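Local coordinates for esterase D (PDB 3DKR), which is an alpha/beta hydrolase that probably cleaves carboxylic esters by means of a catalytic triad, at residues A[15-20]-A[89-94]; A[23-28]-A[48-53]; A[56-61]-A[78-83]. All coordinates share one frame; numbering follows the deposited sequence.

How the interactions relate
Interaction 2 is the buried contact of the three, interaction 1 lies at the surface and interaction 3 is partly buried. Interactions 1 and 2 both reach the same sheet: strand 16-18 runs antiparallel beside strand 51-54, which pairs with strand 23-28 in interaction 2. Their chemistry differs. Interaction 2 rests on backbone hydrogen bonds and apolar side chains. Interaction 1 uses salt bridges, a tyrosine hydroxyl and a water. Interaction 3 lies about 17 Å from each of the others, measured between centres, and ties a turn to helix 74-89 through a carboxylate. Leu28 of interaction 2 packs on its Phe57 and Ser81.

Interaction 1: A[15-20]-A[89-94]; sequences PFEYEG and TAKYAK
The Tyr92 ring meets Gly20 with its edge: Gly20 O lies in the ring plane, and Gly20 C comes to 3.7 Å from CE1. Water 1 also lies in this plane, at the hydroxyl end. One face carries the CB of the preceding Lys91, set off toward the rim. Beside the ring, Glu17, Glu19 and Lys91 form a salt-bridge network. It joins the antiparallel edge strand 16-18 of the alpha/beta hydrolase sheet, and the residues just after it, to the loop between helix 74-89 and strand 94-99.

Lys91 and Glu17 come toward each other from opposite directions. The Lys91 chain bends at chi3 (68°) and again at chi4, and NZ ends 2.7 Å from Glu17 OE2. The ammonium comes in from above that carboxylate plane, 45° out of it. Glu19 approaches differently. Its chain crosses that of Lys91 at about a right angle, and its OE1 offers NZ the syn lone pair at 3.0 Å. One ammonium thus bridges two carboxylates, which should ease the repulsion between them. The other oxygen of Glu17, OE1, is hydrogen-bonded to His87 NE2, in helix 74-89, so this carboxylate is held at both oxygens.

Tyr92 OH works in two directions. It accepts the backbone N-H of Gly20 at 2.9 Å, with an angle of 154° at the hydrogen. It also donates to water 1. That water passes its own two hydrogens on, one to Glu17 and one to the chain at Tyr18. The tyrosine and the salt bridges are therefore linked through a single solvent molecule. Water 1 sits 2.6 Å from Tyr92 OH, 2.6 Å from Glu17 OE2 and 2.8 Å from Tyr18 O.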
loop_
_atom_site.group_PDB
_atom_site.type_symbol
_atom_site.label_atom_id
_atom_site.label_comp_id
_atom_site.label_asym_id
_atom_site.label_seq_id
_atom_site.Cartn_x
_atom_site.Cartn_y
_atom_site.Cartn_z
ATOM N N PRO A 15 11.891 -5.576 -6.874
ATOM C CA PRO A 15 10.711 -5.067 -7.575
ATOM C C PRO A 15 10.432 -6.019 -8.724
ATOM O O PRO A 15 11.357 -6.673 -9.201
ATOM C CB PRO A 15 11.166 -3.708 -8.116
ATOM C CG PRO A 15 12.650 -3.748 -8.069
ATOM C CD PRO A 15 13.040 -4.668 -6.987
ATOM N N PHE A 16 9.180 -6.117 -9.168
ATOM C CA PHE A 16 8.872 -6.999 -10.297
ATOM C C PHE A 16 7.738 -6.481 -11.159
ATOM O O PHE A 16 6.975 -5.626 -10.732
ATOM C CB PHE A 16 8.613 -8.443 -9.854
ATOM C CG PHE A 16 7.347 -8.656 -9.052
ATOM C CD1 PHE A 16 7.331 -8.492 -7.663
ATOM C CD2 PHE A 16 6.182 -9.092 -9.670
ATOM C CE1 PHE A 16 6.180 -8.709 -6.931
ATOM C CE2 PHE A 16 5.043 -9.312 -8.942
ATOM C CZ PHE A 16 5.043 -9.130 -7.563
ATOM N N GLU A 17 7.678 -6.988 -12.382
ATOM C CA GLU A 17 6.747 -6.468 -13.378
ATOM C C GLU A 17 6.253 -7.573 -14.265
ATOM O O GLU A 17 7.042 -8.388 -14.754
ATOM C CB GLU A 17 7.395 -5.389 -14.247
ATOM C CG GLU A 17 6.419 -4.780 -15.263
ATOM C CD GLU A 17 6.886 -3.479 -15.904
ATOM O OE1 GLU A 17 8.028 -3.029 -15.655
ATOM O OE2 GLU A 17 6.077 -2.896 -16.667
ATOM N N TYR A 18 4.944 -7.587 -14.480
ATOM C CA TYR A 18 4.322 -8.460 -15.450
ATOM C C TYR A 18 3.793 -7.637 -16.598
ATOM O O TYR A 18 3.073 -6.642 -16.387
ATOM C CB TYR A 18 3.139 -9.195 -14.834
ATOM C CG TYR A 18 3.460 -10.038 -13.631
ATOM C CD1 TYR A 18 4.710 -10.628 -13.467
ATOM C CD2 TYR A 18 2.483 -10.283 -12.668
ATOM C CE1 TYR A 18 4.987 -11.421 -12.341
ATOM C CE2 TYR A 18 2.751 -11.066 -11.569
ATOM C CZ TYR A 18 4.006 -11.621 -11.399
ATOM O OH TYR A 18 4.259 -12.415 -10.280
ATOM N N GLU A 19 4.102 -8.073 -17.814
ATOM C CA GLU A 19 3.603 -7.372 -19.003
ATOM C C GLU A 19 2.146 -7.672 -19.224
ATOM O O GLU A 19 1.691 -8.786 -18.998
ATOM C CB GLU A 19 4.392 -7.779 -20.241
ATOM C CG GLU A 19 5.882 -7.561 -20.117
ATOM C CD GLU A 19 6.258 -6.160 -19.696
ATOM O OE1 GLU A 19 5.749 -5.178 -20.302
ATOM O OE2 GLU A 19 7.062 -6.038 -18.732
ATOM N N GLY A 20 1.407 -6.664 -19.680
ATOM C CA GLY A 20 0.020 -6.844 -20.070
ATOM C C GLY A 20 -0.236 -6.308 -21.463
ATOM O O GLY A 20 0.675 -6.259 -22.302
ATOM N N THR A 89 1.823 4.504 -16.850
ATOM C CA THR A 89 1.017 5.357 -17.734
ATOM C C THR A 89 1.737 5.646 -19.062
ATOM O O THR A 89 1.109 6.127 -20.010
ATOM C CB THR A 89 0.616 6.683 -17.082
ATOM O OG1 THR A 89 1.788 7.445 -16.775
ATOM C CG2 THR A 89 -0.230 6.458 -15.842
ATOM N N ALA A 90 3.036 5.396 -19.153
ATOM C CA ALA A 90 3.723 5.506 -20.456
ATOM C C ALA A 90 3.354 4.361 -21.415
ATOM O O ALA A 90 3.481 4.511 -22.640
ATOM C CB ALA A 90 5.221 5.536 -20.247
ATOM N N LYS A 91 2.913 3.235 -20.849
ATOM C CA LYS A 91 2.794 1.951 -21.564
ATOM C C LYS A 91 1.354 1.539 -21.859
ATOM O O LYS A 91 1.075 1.000 -22.939
ATOM C CB LYS A 91 3.418 0.809 -20.724
ATOM C CG LYS A 91 4.877 0.912 -20.472
ATOM C CD LYS A 91 5.348 -0.126 -19.433
ATOM C CE LYS A 91 5.265 -1.532 -19.941
ATOM N NZ LYS A 91 6.345 -2.381 -19.328
ATOM N N TYR A 92 0.460 1.741 -20.894
ATOM C CA TYR A 92 -0.879 1.136 -20.916
ATOM C C TYR A 92 -1.953 2.164 -21.172
ATOM O O TYR A 92 -1.848 3.281 -20.710
ATOM C CB TYR A 92 -1.186 0.412 -19.593
ATOM C CG TYR A 92 -0.279 -0.761 -19.411
ATOM C CD1 TYR A 92 -0.438 -1.877 -20.199
ATOM C CD2 TYR A 92 0.783 -0.731 -18.526
ATOM C CE1 TYR A 92 0.414 -2.954 -20.098
ATOM C CE2 TYR A 92 1.630 -1.811 -18.409
ATOM C CZ TYR A 92 1.437 -2.923 -19.201
ATOM O OH TYR A 92 2.288 -4.012 -19.101
ATOM N N ALA A 93 -3.008 1.765 -21.878
ATOM C CA ALA A 93 -4.130 2.663 -22.125
ATOM C C ALA A 93 -4.767 3.114 -20.819
ATOM O O ALA A 93 -5.210 4.249 -20.717
ATOM C CB ALA A 93 -5.174 1.975 -22.964
ATOM N N LYS A 94 -4.881 2.191 -19.860
ATOM C CA LYS A 94 -5.475 2.484 -18.551
ATOM C C LYS A 94 -4.585 1.974 -17.442
ATOM O O LYS A 94 -3.999 0.896 -17.560
ATOM C CB LYS A 94 -6.861 1.850 -18.436
ATOM C CG LYS A 94 -7.859 2.380 -19.473
ATOM C CD LYS A 94 -9.284 1.944 -19.145
ATOM C CE LYS A 94 -10.288 2.372 -20.214
ATOM N NZ LYS A 94 -11.697 2.030 -19.857
HETATM O O HOH W 1 3.674 -3.938 -16.912
#

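Interaction 2: A[23-28]-A[48-53]; sequences TGVVLL and SGYGVY
Leu27 turns its CG beside its backbone N (chi1 -61°), while Val52 holds CG1 anti to its own N (-172°). These torsions bring Leu27 CD1 to 3.7 Å from Val52 CG1 on one face of the sheet. At the start of the strand, Thr23 CG2 meets the edge of the Tyr50 ring, 3.6 Å from CD1. The two side chains lie alongside and point the same way.

Beneath these contacts, strands 23-28 and 51-54 pair in parallel, as the two strands of a beta-alpha-beta unit with helix 39-47 between them. Gly49, at positive phi, is the C-prime residue of the Schellman motif that ends this helix. Gly51 N donates to Thr23 O at 2.9 Å. Val25 N donates to Gly51 O at 2.8 Å. Tyr53 N donates to Val25 O at 2.9 Å, and Leu27 N to Tyr53 O at 3.0 Å. Water 2 bridges Thr23 N and Gly49 O just ahead of the pairing.

Helix 39-47 packs on the face of Val25, Leu27 and Val52. Helix 74-89 covers Val26 and Tyr53 on the other. With helices over both faces, the apolar side chains are buried, and the polar backbone groups between the strands satisfy one another.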
loop_
_atom_site.group_PDB
_atom_site.type_symbol
_atom_site.label_atom_id
_atom_site.label_comp_id
_atom_site.label_asym_id
_atom_site.label_seq_id
_atom_site.Cartn_x
_atom_site.Cartn_y
_atom_site.Cartn_z
ATOM N N THR A 23 -4.372 -2.702 -19.968
ATOM C CA THR A 23 -4.464 -2.137 -18.626
ATOM C C THR A 23 -3.327 -2.616 -17.731
ATOM O O THR A 23 -2.986 -3.809 -17.726
ATOM C CB THR A 23 -5.801 -2.488 -17.968
ATOM O OG1 THR A 23 -6.886 -1.911 -18.723
ATOM C CG2 THR A 23 -5.858 -1.946 -16.543
ATOM N N GLY A 24 -2.751 -1.676 -16.990
ATOM C CA GLY A 24 -1.675 -1.971 -16.048
ATOM C C GLY A 24 -2.057 -1.516 -14.663
ATOM O O GLY A 24 -2.841 -0.567 -14.501
ATOM N N VAL A 25 -1.471 -2.158 -13.657
ATOM C CA VAL A 25 -1.792 -1.880 -12.260
ATOM C C VAL A 25 -0.508 -1.696 -11.466
ATOM O O VAL A 25 0.385 -2.538 -11.539
ATOM C CB VAL A 25 -2.584 -3.046 -11.627
ATOM C CG1 VAL A 25 -3.018 -2.678 -10.213
ATOM C CG2 VAL A 25 -3.799 -3.368 -12.476
ATOM N N VAL A 26 -0.432 -0.606 -10.711
ATOM C CA VAL A 26 0.662 -0.367 -9.781
ATOM C C VAL A 26 0.206 -0.804 -8.391
ATOM O O VAL A 26 -0.866 -0.401 -7.926
ATOM C CB VAL A 26 1.074 1.118 -9.747
ATOM C CG1 VAL A 26 2.113 1.363 -8.668
ATOM C CG2 VAL A 26 1.581 1.581 -11.129
ATOM N N LEU A 27 1.022 -1.640 -7.733
ATOM C CA LEU A 27 0.716 -2.141 -6.382
ATOM C C LEU A 27 1.807 -1.676 -5.425
ATOM O O LEU A 27 2.981 -1.970 -5.646
ATOM C CB LEU A 27 0.636 -3.671 -6.350
ATOM C CG LEU A 27 -0.447 -4.292 -7.232
ATOM C CD1 LEU A 27 -0.385 -5.828 -7.214
ATOM C CD2 LEU A 27 -1.859 -3.846 -6.857
ATOM N N LEU A 28 1.401 -0.921 -4.400
ATOM C CA LEU A 28 2.323 -0.253 -3.469
ATOM C C LEU A 28 2.261 -0.916 -2.090
ATOM O O LEU A 28 1.200 -1.012 -1.475
ATOM C CB LEU A 28 2.002 1.238 -3.380
ATOM C CG LEU A 28 2.056 1.953 -4.729
ATOM C CD1 LEU A 28 1.641 3.416 -4.588
ATOM C CD2 LEU A 28 3.467 1.875 -5.364
ATOM N N SER A 48 -5.854 -12.668 -15.053
ATOM C CA SER A 48 -6.975 -11.975 -15.726
ATOM C C SER A 48 -6.484 -11.017 -16.821
ATOM O O SER A 48 -7.278 -10.215 -17.356
ATOM C CB SER A 48 -7.855 -11.240 -14.709
ATOM O OG SER A 48 -8.716 -12.140 -14.015
ATOM N N GLY A 49 -5.191 -11.091 -17.143
ATOM C CA GLY A 49 -4.618 -10.394 -18.285
ATOM C C GLY A 49 -4.154 -8.969 -18.035
ATOM O O GLY A 49 -3.923 -8.212 -18.975
ATOM N N TYR A 50 -4.006 -8.598 -16.767
ATOM C CA TYR A 50 -3.517 -7.262 -16.447
ATOM C C TYR A 50 -1.996 -7.216 -16.372
ATOM O O TYR A 50 -1.370 -8.175 -15.919
ATOM C CB TYR A 50 -4.079 -6.825 -15.104
ATOM C CG TYR A 50 -5.568 -6.614 -15.119
ATOM C CD1 TYR A 50 -6.115 -5.470 -15.679
ATOM C CD2 TYR A 50 -6.426 -7.551 -14.574
ATOM C CE1 TYR A 50 -7.493 -5.278 -15.700
ATOM C CE2 TYR A 50 -7.799 -7.366 -14.572
ATOM C CZ TYR A 50 -8.325 -6.228 -15.141
ATOM O OH TYR A 50 -9.689 -6.052 -15.139
ATOM N N GLY A 51 -1.410 -6.091 -16.795
ATOM C CA GLY A 51 -0.004 -5.802 -16.505
ATOM C C GLY A 51 0.083 -5.364 -15.056
ATOM O O GLY A 51 -0.874 -4.791 -14.526
ATOM N N VAL A 52 1.227 -5.610 -14.406
ATOM C CA VAL A 52 1.363 -5.322 -12.986
ATOM C C VAL A 52 2.783 -4.831 -12.717
ATOM O O VAL A 52 3.711 -5.343 -13.312
ATOM C CB VAL A 52 1.086 -6.563 -12.089
ATOM C CG1 VAL A 52 1.043 -6.141 -10.620
ATOM C CG2 VAL A 52 -0.207 -7.258 -12.513
ATOM N N TYR A 53 2.930 -3.837 -11.845
ATOM C CA TYR A 53 4.241 -3.340 -11.434
ATOM C C TYR A 53 4.252 -3.130 -9.940
ATOM O O TYR A 53 3.378 -2.461 -9.417
ATOM C CB TYR A 53 4.569 -2.040 -12.139
ATOM C CG TYR A 53 5.932 -1.464 -11.830
ATOM C CD1 TYR A 53 7.071 -2.257 -11.819
ATOM C CD2 TYR A 53 6.082 -0.108 -11.583
ATOM C CE1 TYR A 53 8.316 -1.702 -11.550
ATOM C CE2 TYR A 53 7.318 0.445 -11.336
ATOM C CZ TYR A 53 8.427 -0.352 -11.322
ATOM O OH TYR A 53 9.663 0.234 -11.095
HETATM O O HOH W 2 -3.510 -5.608 -19.730
#

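Interaction 3: A[56-61]-A[78-83]; sequences LFSGHG and WAESSA
Ser58 OG donates to Glu80 OE2 at 2.5 Å, a short bond that meets the carboxylate on its syn side, 24° out of plane. The other oxygen takes the backbone of the same residue: Ser58 N donates to the syn lone pair of Glu80 OE1 at 2.8 Å, with 163° at the hydrogen. Both carboxylate oxygens therefore hold one serine. The Glu80 chain is extended beyond CG, which carries the carboxylate from the helix to the turn.

OE1 also lies at the edge of the Phe57 ring, 3.7 Å from CD1, and the carboxylate and ring planes are only 16° apart. Farther along the same ring, Ser81 OG is in plane at 3.3 Å from CE1, while its hydrogen bond goes to Trp77 O.

In this alpha/beta hydrolase the contact joins helix 74-89 to the loop after strand 51-54. That loop makes a type II beta turn from Phe57 to His60, with Gly59 at positive phi and His60 N bonded to Phe57 O. The side chain of Phe57 is about 10 Å from that of Ser101, the predicted nucleophile.

An alanine in place of Glu80 is likely to leave both Ser58 N and Ser58 OG without their acceptor and the serine hydroxyl free to turn. Ser58 O accepts from His60 ND1 at 3.3 Å and also from Trp77 NE1.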
loop_
_atom_site.group_PDB
_atom_site.type_symbol
_atom_site.label_atom_id
_atom_site.label_comp_id
_atom_site.label_asym_id
_atom_site.label_seq_id
_atom_site.Cartn_x
_atom_site.Cartn_y
_atom_site.Cartn_z
ATOM N N LEU A 56 9.833 -1.552 -5.073
ATOM C CA LEU A 56 10.358 -1.726 -3.728
ATOM C C LEU A 56 10.632 -0.353 -3.117
ATOM O O LEU A 56 11.347 0.455 -3.707
ATOM C CB LEU A 56 11.666 -2.507 -3.787
ATOM C CG LEU A 56 12.460 -2.646 -2.498
ATOM C CD1 LEU A 56 11.703 -3.405 -1.430
ATOM C CD2 LEU A 56 13.835 -3.303 -2.801
ATOM N N PHE A 57 10.098 -0.100 -1.925
ATOM C CA PHE A 57 10.324 1.178 -1.273
ATOM C C PHE A 57 11.714 1.234 -0.656
ATOM O O PHE A 57 12.188 0.245 -0.100
ATOM C CB PHE A 57 9.261 1.454 -0.209
ATOM C CG PHE A 57 7.913 1.874 -0.771
ATOM C CD1 PHE A 57 7.812 2.817 -1.786
ATOM C CD2 PHE A 57 6.736 1.343 -0.249
ATOM C CE1 PHE A 57 6.562 3.213 -2.280
ATOM C CE2 PHE A 57 5.484 1.744 -0.751
ATOM C CZ PHE A 57 5.410 2.676 -1.753
ATOM N N SER A 58 12.355 2.397 -0.751
ATOM C CA SER A 58 13.692 2.567 -0.173
ATOM C C SER A 58 13.719 2.097 1.270
ATOM O O SER A 58 12.795 2.355 2.055
ATOM C CB SER A 58 14.160 4.015 -0.250
ATOM O OG SER A 58 14.642 4.311 -1.548
ATOM N N GLY A 59 14.816 1.428 1.618
ATOM C CA GLY A 59 15.058 1.003 2.992
ATOM C C GLY A 59 14.442 -0.337 3.312
ATOM O O GLY A 59 14.793 -0.952 4.308
ATOM N N HIS A 60 13.484 -0.777 2.496
ATOM C CA HIS A 60 12.819 -2.057 2.704
ATOM C C HIS A 60 13.537 -3.176 1.958
ATOM O O HIS A 60 14.364 -2.934 1.076
ATOM C CB HIS A 60 11.352 -1.976 2.230
ATOM C CG HIS A 60 10.475 -1.132 3.109
ATOM N ND1 HIS A 60 10.585 0.241 3.178
ATOM C CD2 HIS A 60 9.467 -1.473 3.945
ATOM C CE1 HIS A 60 9.683 0.707 4.035
ATOM N NE2 HIS A 60 8.989 -0.311 4.511
ATOM N N GLY A 61 13.199 -4.411 2.293
ATOM C CA GLY A 61 13.732 -5.558 1.543
ATOM C C GLY A 61 15.213 -5.842 1.776
ATOM O O GLY A 61 15.871 -6.485 0.950
ATOM N N TRP A 78 7.203 8.596 -1.718
ATOM C CA TRP A 78 6.290 9.305 -2.623
ATOM C C TRP A 78 6.916 9.470 -4.011
ATOM O O TRP A 78 6.268 9.207 -5.029
ATOM C CB TRP A 78 5.877 10.652 -2.023
ATOM C CG TRP A 78 5.106 11.568 -2.940
ATOM C CD1 TRP A 78 5.374 12.876 -3.178
ATOM C CD2 TRP A 78 3.936 11.250 -3.720
ATOM N NE1 TRP A 78 4.455 13.408 -4.051
ATOM C CE2 TRP A 78 3.564 12.430 -4.407
ATOM C CE3 TRP A 78 3.175 10.096 -3.906
ATOM C CZ2 TRP A 78 2.461 12.487 -5.263
ATOM C CZ3 TRP A 78 2.061 10.152 -4.773
ATOM C CH2 TRP A 78 1.730 11.338 -5.437
ATOM N N ALA A 79 8.174 9.886 -4.078
ATOM C CA ALA A 79 8.853 9.965 -5.383
ATOM C C ALA A 79 8.862 8.591 -6.087
ATOM O O ALA A 79 8.684 8.495 -7.305
ATOM C CB ALA A 79 10.291 10.458 -5.210
ATOM N N GLU A 80 9.079 7.533 -5.321
ATOM C CA GLU A 80 9.134 6.182 -5.892
ATOM C C GLU A 80 7.759 5.759 -6.423
ATOM O O GLU A 80 7.652 5.148 -7.487
ATOM C CB GLU A 80 9.685 5.184 -4.867
ATOM C CG GLU A 80 11.177 5.439 -4.615
ATOM C CD GLU A 80 11.809 4.672 -3.447
ATOM O OE1 GLU A 80 11.109 4.233 -2.512
ATOM O OE2 GLU A 80 13.056 4.492 -3.483
ATOM N N SER A 81 6.715 6.104 -5.684
ATOM C CA SER A 81 5.342 5.776 -6.098
ATOM C C SER A 81 4.974 6.535 -7.360
ATOM O O SER A 81 4.369 5.978 -8.286
ATOM C CB SER A 81 4.348 6.143 -4.996
ATOM O OG SER A 81 4.606 5.463 -3.775
ATOM N N SER A 82 5.333 7.808 -7.398
ATOM C CA SER A 82 5.066 8.664 -8.557
ATOM C C SER A 82 5.786 8.141 -9.805
ATOM O O SER A 82 5.240 8.136 -10.928
ATOM C CB SER A 82 5.518 10.096 -8.251
ATOM O OG SER A 82 4.820 10.641 -7.137
ATOM N N ALA A 83 7.043 7.746 -9.625
ATOM C CA ALA A 83 7.818 7.168 -10.724
ATOM C C ALA A 83 7.190 5.873 -11.235
ATOM O O ALA A 83 7.187 5.583 -12.446
ATOM C CB ALA A 83 9.273 6.911 -10.277
#